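Local coordinates for sulfate transporter 4.1, chloroplastic (Arabidopsis thaliana, PDB 7LHV), which carries sulfate across the membrane together with protons, as a secondary active symporter of the SLC26/SulP family, and may help regulate sulfate assimilation, at residues L464-I467 against T468-T472. Sequence-based numbering, arbitrary orientation.
Sequences LWTI and TSTIT
Thr-468 reaches back one turn to Leu-464 within the continuous alpha-helix 459-474 of the transporter's membrane part, where threonine hydroxyls double the ordinary i to i-4 backbone bonds. Thr-468 OG1 lies anti to its own carbonyl carbon (chi1 -51°), which puts the hydroxyl beside its own backbone N, facing the preceding turn, and it donates to Leu-464 O at 2.8 Å. The amide of Thr-468 approaches that same oxygen from the opposite face of the carbonyl plane. Thr-470 repeats the arrangement, with Thr-470 OG1 3.1 Å from Thr-466 O, and Thr-472 OG1 repeats it on Thr-468 O. Threonine suits the buried places of Thr-468 and Thr-472 because the backbone satisfies its hydroxyl; Thr-468 meets Val-208, and Thr-472 meets Phe-212 and Ala-215, of helix 206-229. Trp-465 also touches that helix, through Ser-214, and its NE1 is hydrogen-bonded to Ser-210 OG; the small Ser-469 sets CB over one face of the indole, 4.4 Å from CZ3 of Trp-465. On another side, Ile-471 meets Ile-479 and Val-483 of helix 477-496, and Ile-467 and Ile-471 lie alongside each other, pointing the same way, with Ile-467 CG2 3.9 Å from Ile-471 CD1.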
loop_
_atom_site.group_PDB
_atom_site.type_symbol
_atom_site.label_atom_id
_atom_site.label_comp_id
_atom_site.label_asym_id
_atom_site.label_seq_id
_atom_site.Cartn_x
_atom_site.Cartn_y
_atom_site.Cartn_z
ATOM N N LEU A 464 3.121 5.725 16.215
ATOM C CA LEU A 464 3.820 4.939 15.202
ATOM C C LEU A 464 5.265 4.679 15.613
ATOM O O LEU A 464 5.767 3.554 15.494
ATOM C CB LEU A 464 3.773 5.656 13.853
ATOM C CG LEU A 464 2.487 5.529 13.041
ATOM C CD1 LEU A 464 2.605 6.309 11.747
ATOM C CD2 LEU A 464 2.186 4.072 12.766
ATOM N N TRP A 465 5.948 5.713 16.106
ATOM C CA TRP A 465 7.335 5.572 16.531
ATOM C C TRP A 465 7.455 4.547 17.648
ATOM O O TRP A 465 8.303 3.649 17.597
ATOM C CB TRP A 465 7.869 6.930 16.991
ATOM C CG TRP A 465 9.329 6.963 17.325
ATOM C CD1 TRP A 465 10.344 7.343 16.500
ATOM C CD2 TRP A 465 9.940 6.611 18.571
ATOM N NE1 TRP A 465 11.547 7.249 17.150
ATOM C CE2 TRP A 465 11.326 6.799 18.424
ATOM C CE3 TRP A 465 9.450 6.151 19.795
ATOM C CZ2 TRP A 465 12.227 6.545 19.452
ATOM C CZ3 TRP A 465 10.346 5.899 20.814
ATOM C CH2 TRP A 465 11.717 6.097 20.637
ATOM N N THR A 466 6.592 4.656 18.660
ATOM C CA THR A 466 6.660 3.752 19.802
ATOM C C THR A 466 6.349 2.318 19.397
ATOM O O THR A 466 7.033 1.383 19.828
ATOM C CB THR A 466 5.699 4.215 20.894
ATOM O OG1 THR A 466 5.993 5.572 21.240
ATOM C CG2 THR A 466 5.845 3.347 22.126
ATOM N N ILE A 467 5.321 2.122 18.567
ATOM C CA ILE A 467 4.958 0.773 18.147
ATOM C C ILE A 467 6.090 0.142 17.350
ATOM O O ILE A 467 6.483 -1.004 17.599
ATOM C CB ILE A 467 3.645 0.797 17.344
ATOM C CG1 ILE A 467 2.445 0.902 18.284
ATOM C CG2 ILE A 467 3.524 -0.439 16.472
ATOM C CD1 ILE A 467 1.150 1.216 17.578
ATOM N N THR A 468 6.642 0.885 16.386
ATOM C CA THR A 468 7.720 0.335 15.572
ATOM C C THR A 468 8.939 0.013 16.423
ATOM O O THR A 468 9.539 -1.060 16.278
ATOM C CB THR A 468 8.090 1.310 14.457
ATOM O OG1 THR A 468 6.904 1.702 13.757
ATOM C CG2 THR A 468 9.041 0.653 13.481
ATOM N N SER A 469 9.311 0.919 17.331
ATOM C CA SER A 469 10.478 0.689 18.172
ATOM C C SER A 469 10.284 -0.528 19.065
ATOM O O SER A 469 11.167 -1.388 19.158
ATOM C CB SER A 469 10.764 1.932 19.013
ATOM O OG SER A 469 11.790 1.681 19.954
ATOM N N THR A 470 9.123 -0.629 19.719
ATOM C CA THR A 470 8.882 -1.745 20.626
ATOM C C THR A 470 8.853 -3.073 19.883
ATOM O O THR A 470 9.430 -4.066 20.344
ATOM C CB THR A 470 7.573 -1.526 21.382
ATOM O OG1 THR A 470 7.698 -0.379 22.233
ATOM C CG2 THR A 470 7.237 -2.737 22.228
ATOM N N ILE A 471 8.194 -3.113 18.724
ATOM C CA ILE A 471 8.089 -4.367 17.990
ATOM C C ILE A 471 9.446 -4.786 17.441
ATOM O O ILE A 471 9.808 -5.967 17.493
ATOM C CB ILE A 471 7.026 -4.246 16.883
ATOM C CG1 ILE A 471 5.632 -4.373 17.495
ATOM C CG2 ILE A 471 7.231 -5.304 15.818
ATOM C CD1 ILE A 471 4.518 -4.199 16.509
ATOM N N THR A 472 10.230 -3.836 16.924
ATOM C CA THR A 472 11.568 -4.182 16.460
ATOM C C THR A 472 12.463 -4.617 17.612
ATOM O O THR A 472 13.320 -5.490 17.434
ATOM C CB THR A 472 12.186 -2.998 15.717
ATOM O OG1 THR A 472 11.279 -2.544 14.707
ATOM C CG2 THR A 472 13.493 -3.397 15.067
#